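Local atomic coordinates of niemann-Pick type C2 protein (Camponotus japonicus, PDB entry 3WEB), a protein that binds oleic acid inside a beta-sandwich and probably carries such lipids as semiochemicals in the chemical communication of worker ants. Residues S14-S19 and T123-P128; C28-I31 and E35-V38; P71-C74 and G80-C83. One frame throughout, in Å; residues are numbered along the deposited sequence.

Contact 1 (S14-S19 and T123-P128). With OLA (oleic acid), chain B.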
loop_
_atom_site.group_PDB
_atom_site.type_symbol
_atom_site.label_atom_id
_atom_site.label_comp_id
_atom_site.label_asym_id
_atom_site.label_seq_id
_atom_site.Cartn_x
_atom_site.Cartn_y
_atom_site.Cartn_z
ATOM N N SER A 14 8.312 -7.548 2.058
ATOM C CA SER A 14 9.746 -7.411 2.267
ATOM C C SER A 14 10.275 -6.023 1.958
ATOM O O SER A 14 11.252 -5.585 2.563
ATOM C CB SER A 14 10.513 -8.428 1.421
ATOM O OG SER A 14 10.463 -8.068 0.053
ATOM N N ASP A 15 9.667 -5.362 0.980
ATOM C CA ASP A 15 10.132 -4.057 0.543
ATOM C C ASP A 15 9.064 -3.177 -0.064
ATOM O O ASP A 15 8.300 -3.614 -0.926
ATOM C CB ASP A 15 11.264 -4.228 -0.451
ATOM C CG ASP A 15 12.546 -3.654 0.055
ATOM O OD1 ASP A 15 12.603 -2.412 0.188
ATOM O OD2 ASP A 15 13.486 -4.435 0.315
ATOM N N ILE A 16 9.029 -1.927 0.387
ATOM C CA ILE A 16 8.148 -0.912 -0.184
ATOM C C ILE A 16 9.016 0.186 -0.776
ATOM O O ILE A 16 9.949 0.643 -0.122
ATOM C CB ILE A 16 7.228 -0.277 0.884
ATOM C CG1 ILE A 16 6.588 -1.345 1.786
ATOM C CG2 ILE A 16 6.186 0.636 0.243
ATOM C CD1 ILE A 16 5.600 -2.267 1.097
ATOM N N ILE A 17 8.723 0.589 -2.012
ATOM C CA ILE A 17 9.406 1.720 -2.636
ATOM C C ILE A 17 8.367 2.735 -3.087
ATOM O O ILE A 17 7.430 2.393 -3.802
ATOM C CB ILE A 17 10.268 1.306 -3.849
ATOM C CG1 ILE A 17 11.278 0.228 -3.452
ATOM C CG2 ILE A 17 10.967 2.514 -4.465
ATOM C CD1 ILE A 17 11.921 -0.478 -4.634
ATOM N N ILE A 18 8.538 3.976 -2.648
ATOM C CA ILE A 18 7.698 5.078 -3.101
ATOM C C ILE A 18 8.628 6.080 -3.775
ATOM O O ILE A 18 9.576 6.555 -3.155
ATOM C CB ILE A 18 6.910 5.730 -1.949
ATOM C CG1 ILE A 18 6.001 4.692 -1.271
ATOM C CG2 ILE A 18 6.073 6.895 -2.478
ATOM C CD1 ILE A 18 5.253 5.210 -0.056
ATOM N N SER A 19 8.340 6.392 -5.034
ATOM C CA SER A 19 9.251 7.163 -5.895
ATOM C C SER A 19 9.627 8.532 -5.352
ATOM O O SER A 19 10.727 9.013 -5.607
ATOM C CB SER A 19 8.666 7.316 -7.304
ATOM O OG SER A 19 7.454 8.047 -7.271
ATOM N N THR A 123 -1.073 -8.370 3.740
ATOM C CA THR A 123 -0.092 -7.360 4.146
ATOM C C THR A 123 -0.761 -6.217 4.882
ATOM O O THR A 123 -1.921 -5.900 4.615
ATOM C CB THR A 123 0.626 -6.747 2.930
ATOM O OG1 THR A 123 -0.341 -6.148 2.061
ATOM C CG2 THR A 123 1.400 -7.807 2.168
ATOM N N CYS A 124 -0.009 -5.589 5.784
ATOM C CA CYS A 124 -0.416 -4.332 6.409
ATOM C C CYS A 124 0.836 -3.496 6.589
ATOM O O CYS A 124 1.732 -3.876 7.347
ATOM C CB CYS A 124 -1.071 -4.585 7.765
ATOM S SG CYS A 124 -1.922 -3.152 8.464
ATOM N N VAL A 125 0.876 -2.365 5.886
ATOM C CA VAL A 125 2.024 -1.455 5.880
ATOM C C VAL A 125 1.596 -0.153 6.535
ATOM O O VAL A 125 0.528 0.367 6.228
ATOM C CB VAL A 125 2.479 -1.151 4.435
ATOM C CG1 VAL A 125 3.666 -0.193 4.428
ATOM C CG2 VAL A 125 2.815 -2.444 3.686
ATOM N N LYS A 126 2.427 0.359 7.442
ATOM C CA LYS A 126 2.151 1.621 8.116
ATOM C C LYS A 126 3.379 2.522 8.030
ATOM O O LYS A 126 4.492 2.101 8.343
ATOM C CB LYS A 126 1.784 1.365 9.576
ATOM C CG LYS A 126 1.430 2.602 10.374
ATOM C CD LYS A 126 1.274 2.214 11.833
ATOM C CE LYS A 126 0.441 3.214 12.609
ATOM N NZ LYS A 126 0.484 2.849 14.053
ATOM N N PHE A 127 3.183 3.755 7.583
ATOM C CA PHE A 127 4.310 4.686 7.489
ATOM C C PHE A 127 3.859 6.137 7.631
ATOM O O PHE A 127 2.694 6.458 7.345
ATOM C CB PHE A 127 5.082 4.469 6.179
ATOM C CG PHE A 127 4.294 4.785 4.943
ATOM C CD1 PHE A 127 3.413 3.853 4.403
ATOM C CD2 PHE A 127 4.452 6.008 4.306
ATOM C CE1 PHE A 127 2.699 4.149 3.252
ATOM C CE2 PHE A 127 3.741 6.314 3.163
ATOM C CZ PHE A 127 2.860 5.380 2.637
ATOM N N PRO A 128 4.766 7.016 8.100
ATOM C CA PRO A 128 4.426 8.438 8.162
ATOM C C PRO A 128 4.651 9.127 6.813
ATOM O O PRO A 128 5.680 8.901 6.154
ATOM C CB PRO A 128 5.395 8.980 9.209
ATOM C CG PRO A 128 6.604 8.100 9.087
ATOM C CD PRO A 128 6.125 6.752 8.614
HETATM C C1 OLA B . -5.790 3.567 -6.342
HETATM O O1 OLA B . -6.202 2.383 -6.328
HETATM O O2 OLA B . -6.554 4.553 -6.236
HETATM C C2 OLA B . -4.306 3.818 -6.504
HETATM C C3 OLA B . -3.732 4.481 -5.255
HETATM C C4 OLA B . -2.466 3.775 -4.786
HETATM C C5 OLA B . -2.667 3.094 -3.439
HETATM C C6 OLA B . -1.349 2.896 -2.703
HETATM C C7 OLA B . -1.314 3.773 -1.457
HETATM C C8 OLA B . -0.061 3.560 -0.608
HETATM C C9 OLA B . 1.116 4.331 -1.172
HETATM C C10 OLA B . 1.379 5.612 -0.895
HETATM C C11 OLA B . 0.529 6.459 0.027
HETATM C C12 OLA B . 0.493 7.892 -0.485
HETATM C C13 OLA B . -0.914 8.468 -0.400
HETATM C C14 OLA B . -1.003 9.768 -1.190
HETATM C C15 OLA B . -2.130 10.654 -0.672
HETATM C C16 OLA B . -3.279 10.713 -1.673
HETATM C C17 OLA B . -3.346 12.078 -2.348
HETATM C C18 OLA B . -4.773 12.458 -2.680
#
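Ile16 and Ile18 meet Val125 and Phe127 across the interior of the immunoglobulin-like beta-sandwich of this ML domain, where strand 11-18 of one sheet faces strand 121-131 of the other. No hydrogen bond joins the two segments; the contact is hydrocarbon throughout and all four touching residues are buried. At the first pair, Ile16 and Val125 approach tip to tip, with Ile16 CD1 3.8 Å from Val125 CG2. The second branch, Val125 CG1, lies 4.1 Å from Ile16 CG1, and the two methyls of the valine thus share the isoleucine chain between them. The second pair is a little closer. Ile18 stretches its chain out, CD1 anti to CA (chi2 176°), which brings that methyl obliquely against the ring of Phe127, 3.6 Å from CZ and 3.7 Å from CE2. Phe3 also touches Ile16, Ile18, Val125 and Phe127, closing the packing around both pairs.

The other side of strand 11-18 is much looser. Asp15 and Ile17 turn outward to the exposed surface, and Ser14 and Asp15 both face Lys41 in a classic beta bulge at the pairing with strand 34-44. On strand 121-131, Lys126 also points out of the sandwich, partly exposed and in a long, weak ion pair with Glu109, whereas the outward Cys124 is buried in a disulfide with Cys6. Inside, the hydrocarbon contact runs on into the lipid: the Phe127 ring meets it edge-on, with oleic acid C11 in the ring plane, 3.7 Å from Phe127 CZ.

Contact 2 (C28-I31 and E35-V38)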
loop_
_atom_site.group_PDB
_atom_site.type_symbol
_atom_site.label_atom_id
_atom_site.label_comp_id
_atom_site.label_asym_id
_atom_site.label_seq_id
_atom_site.Cartn_x
_atom_site.Cartn_y
_atom_site.Cartn_z
ATOM N N CYS A 28 7.705 10.217 4.736
ATOM C CA CYS A 28 7.700 10.039 3.280
ATOM C C CYS A 28 7.095 11.260 2.592
ATOM O O CYS A 28 5.897 11.500 2.720
ATOM C CB CYS A 28 6.927 8.781 2.871
ATOM S SG CYS A 28 6.829 8.530 1.083
ATOM N N SER A 29 7.930 12.026 1.883
ATOM C CA SER A 29 7.459 13.146 1.059
ATOM C C SER A 29 6.600 12.641 -0.094
ATOM O O SER A 29 7.010 11.747 -0.831
ATOM C CB SER A 29 8.640 13.946 0.486
ATOM O OG SER A 29 9.474 14.449 1.513
ATOM N N ILE A 30 5.406 13.215 -0.223
ATOM C CA ILE A 30 4.492 12.954 -1.330
ATOM C C ILE A 30 4.279 14.294 -2.015
ATOM O O ILE A 30 3.700 15.213 -1.431
ATOM C CB ILE A 30 3.144 12.365 -0.829
ATOM C CG1 ILE A 30 3.375 11.048 -0.065
ATOM C CG2 ILE A 30 2.137 12.212 -1.969
ATOM C CD1 ILE A 30 3.749 9.853 -0.920
ATOM N N ILE A 31 4.783 14.409 -3.238
ATOM C CA ILE A 31 4.772 15.683 -3.959
ATOM C C ILE A 31 3.468 15.831 -4.734
ATOM O O ILE A 31 3.121 14.970 -5.542
ATOM C CB ILE A 31 5.970 15.813 -4.934
ATOM C CG1 ILE A 31 7.286 15.312 -4.303
ATOM C CG2 ILE A 31 6.084 17.238 -5.470
ATOM C CD1 ILE A 31 7.801 16.107 -3.114
ATOM N N GLU A 35 3.340 12.519 -10.540
ATOM C CA GLU A 35 3.056 11.087 -10.531
ATOM C C GLU A 35 3.878 10.423 -9.437
ATOM O O GLU A 35 5.080 10.675 -9.312
ATOM C CB GLU A 35 3.394 10.448 -11.879
ATOM C CG GLU A 35 2.358 10.668 -12.969
ATOM C CD GLU A 35 2.583 9.780 -14.183
ATOM O OE1 GLU A 35 3.736 9.350 -14.426
ATOM O OE2 GLU A 35 1.598 9.506 -14.896
ATOM N N ILE A 36 3.218 9.591 -8.640
ATOM C CA ILE A 36 3.883 8.823 -7.598
ATOM C C ILE A 36 3.856 7.364 -8.032
ATOM O O ILE A 36 2.797 6.837 -8.391
ATOM C CB ILE A 36 3.180 8.972 -6.227
ATOM C CG1 ILE A 36 2.932 10.450 -5.873
ATOM C CG2 ILE A 36 3.958 8.255 -5.125
ATOM C CD1 ILE A 36 4.182 11.301 -5.749
ATOM N N HIS A 37 5.026 6.735 -8.027
ATOM C CA HIS A 37 5.132 5.312 -8.329
ATOM C C HIS A 37 5.401 4.527 -7.056
ATOM O O HIS A 37 6.349 4.807 -6.330
ATOM C CB HIS A 37 6.231 5.069 -9.359
ATOM C CG HIS A 37 6.199 6.035 -10.501
ATOM N ND1 HIS A 37 5.191 6.041 -11.443
ATOM C CD2 HIS A 37 7.039 7.041 -10.842
ATOM C CE1 HIS A 37 5.421 7.000 -12.323
ATOM N NE2 HIS A 37 6.534 7.623 -11.980
ATOM N N VAL A 38 4.555 3.538 -6.792
ATOM C CA VAL A 38 4.653 2.749 -5.560
ATOM C C VAL A 38 4.868 1.295 -5.942
ATOM O O VAL A 38 4.199 0.790 -6.844
ATOM C CB VAL A 38 3.384 2.865 -4.690
ATOM C CG1 VAL A 38 3.498 2.002 -3.431
ATOM C CG2 VAL A 38 3.112 4.315 -4.318
#
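Ile36 reaches across to Ile30 and Ile31 with its longer branch, and this one side chain provides about half of the buried surface. Its CD1 methyl rests against the backbone of Ile31, 3.8 Å from Ile31 O and 4.0 Å from Ile31 N. Behind it, Ile36 CG1 faces the side branch of Ile30, with CG2 of Ile30 at a relaxed 4.4 Å. The Ile36 chain is bent at both bonds: CG1 lies beside the backbone N (chi1 -50°), and the turn at chi2 (-61°) then carries CD1 to the Ile31 peptide. The end of the Ile31 side chain instead leads away from strand 34-44, and the residue is exposed. No hydrogen bond spans the segments, so the strands meet only by van der Waals contact.

The next shell fixes these groups. Ile18 of strand 11-18 and Val99 of strand 91-99 touch both Ile30 and Ile36, and Ser20 packs on Ile30, Ile31 and Ile36. The Ile31 carbonyl that receives the methyl has its polar need met by Ser34 OG.

Further out, each strand is held by its own sheet. The backbones of Cys28 and Ile30 bond to Pro128 and Lys130 of strand 121-131 and, for Ile30, also to Lys132, and the disulfide from Cys28 to Cys21 ties segment 28-31 to the preceding loop. Ser29 OG bonds to both Glu25 and Lys132. On the other segment, the backbone of Ile36 pairs with Phe97, while His37 ND1 bonds to Thr96 OG1 on the outer side.

Ile30 and Val38 also touch oleic acid. Two strands joined by a short loop, bonded to different sheets and meeting through their side chains, form a beta-arch, here beside the bound oleic acid in the ML-domain sandwich.

Contact 3 (P71-C74 and G80-C83)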
loop_
_atom_site.group_PDB
_atom_site.type_symbol
_atom_site.label_atom_id
_atom_site.label_comp_id
_atom_site.label_asym_id
_atom_site.label_seq_id
_atom_site.Cartn_x
_atom_site.Cartn_y
_atom_site.Cartn_z
ATOM N N PRO A 71 -9.089 -1.078 -6.078
ATOM C CA PRO A 71 -8.772 -1.953 -4.936
ATOM C C PRO A 71 -8.633 -3.431 -5.286
ATOM O O PRO A 71 -7.981 -4.169 -4.553
ATOM C CB PRO A 71 -9.960 -1.751 -3.987
ATOM C CG PRO A 71 -11.081 -1.315 -4.862
ATOM C CD PRO A 71 -10.467 -0.549 -6.000
ATOM N N GLU A 72 -9.247 -3.866 -6.386
ATOM C CA GLU A 72 -9.095 -5.248 -6.820
ATOM C C GLU A 72 -7.823 -5.361 -7.655
ATOM O O GLU A 72 -7.838 -5.283 -8.888
ATOM C CB GLU A 72 -10.338 -5.762 -7.551
ATOM C CG GLU A 72 -11.530 -5.957 -6.625
ATOM C CD GLU A 72 -12.575 -6.884 -7.210
ATOM O OE1 GLU A 72 -12.488 -8.104 -6.968
ATOM O OE2 GLU A 72 -13.488 -6.388 -7.903
ATOM N N ILE A 73 -6.723 -5.538 -6.931
ATOM C CA ILE A 73 -5.364 -5.545 -7.464
ATOM C C ILE A 73 -5.157 -6.524 -8.614
ATOM O O ILE A 73 -4.474 -6.204 -9.590
ATOM C CB ILE A 73 -4.359 -5.873 -6.330
ATOM C CG1 ILE A 73 -4.508 -4.887 -5.157
ATOM C CG2 ILE A 73 -2.934 -5.981 -6.861
ATOM C CD1 ILE A 73 -4.468 -3.422 -5.529
ATOM N N CYS A 74 -5.738 -7.714 -8.496
ATOM C CA CYS A 74 -5.559 -8.760 -9.501
ATOM C C CYS A 74 -6.305 -8.460 -10.795
ATOM O O CYS A 74 -5.984 -9.012 -11.846
ATOM C CB CYS A 74 -5.983 -10.116 -8.940
ATOM S SG CYS A 74 -4.713 -10.829 -7.879
ATOM N N GLY A 80 0.610 -5.484 -12.271
ATOM C CA GLY A 80 1.695 -6.453 -12.402
ATOM C C GLY A 80 1.457 -7.742 -11.632
ATOM O O GLY A 80 2.333 -8.620 -11.592
ATOM N N VAL A 81 0.279 -7.851 -11.017
ATOM C CA VAL A 81 -0.072 -9.007 -10.194
ATOM C C VAL A 81 -1.254 -9.754 -10.810
ATOM O O VAL A 81 -2.312 -9.170 -11.048
ATOM C CB VAL A 81 -0.436 -8.599 -8.747
ATOM C CG1 VAL A 81 -0.751 -9.829 -7.901
ATOM C CG2 VAL A 81 0.692 -7.819 -8.106
ATOM N N LYS A 82 -1.068 -11.044 -11.059
ATOM C CA LYS A 82 -2.147 -11.881 -11.578
ATOM C C LYS A 82 -2.521 -12.952 -10.563
ATOM O O LYS A 82 -1.670 -13.703 -10.090
ATOM C CB LYS A 82 -1.761 -12.537 -12.908
ATOM C CG LYS A 82 -1.573 -11.585 -14.087
ATOM C CD LYS A 82 -1.633 -12.365 -15.401
ATOM C CE LYS A 82 -0.991 -11.601 -16.551
ATOM N NZ LYS A 82 0.495 -11.573 -16.422
ATOM N N CYS A 83 -3.807 -13.012 -10.234
ATOM C CA CYS A 83 -4.360 -14.060 -9.383
ATOM C C CYS A 83 -4.595 -15.348 -10.192
ATOM O O CYS A 83 -4.766 -15.287 -11.407
ATOM C CB CYS A 83 -5.681 -13.577 -8.778
ATOM S SG CYS A 83 -5.506 -12.594 -7.268
HETATM O O HOH W 1 -5.590 -11.913 -12.110
#
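Cys74 and Cys83 are joined by a disulfide that works together with a water bridge between the same two residues. The SG atoms are 2.0 Å apart, and the torsion about the sulfur-sulfur bond is a rather closed 64°, which draws Cys74 CB to within 3.5 Å of Cys83 CB, closer than usual for two carbons. On the backbone side the water donates to Cys74 O at 2.9 Å and accepts from Cys83 N at 2.8 Å. No direct hydrogen bond crosses between the segments, so the disulfide and the water bridge are what tie the two backbones across the contact.

Apolar contacts extend the junction inward. Val81 has CG1 anti to its own N (chi1 -178°), and this methyl lies 4.1 Å from Cys74 SG. Ile73 crosses the valine obliquely, its CG2 branch 4.1 Å from Val81 CB. Ser79 adds a polar tie just ahead of segment 80-83: its OG is hydrogen-bonded to both Ile73 O and Val81 N. Lys82 turns its CB away from segment 71-74 and is exposed.

Neither segment is regular helix or strand; the disulfide closes a short loop within the connection from strand 62-66 to strand 91-99. The buried side of that loop is fitted between two strands, with Ile73, Cys74 and Cys83 on Val51 of strand 51-59, and Val81 on Ile91 and Tyr93 of strand 91-99.

How the contacts relate
Contact 1 lies deepest, joining the two sheets near the middle of the sandwich, and contact 2 repeats that sheet-to-sheet packing about 12 Å away between centres, farther from the centre of the chain. They share elements: strands 28-30 and 121-131 pair in one sheet, strands 11-18 and 34-44 in the other, and Ile18 CG2 packs on Ile36 CG2 at 3.7 Å. Both line the lipid and rely on aliphatic groups, with phenylalanine added in contact 1. Contact 3, about 17 and 21 Å from them between centres, touches neither. Partly buried in an irregular connection, it depends on a disulfide and a water where the others rest on van der Waals contact, without a hydrogen bond across.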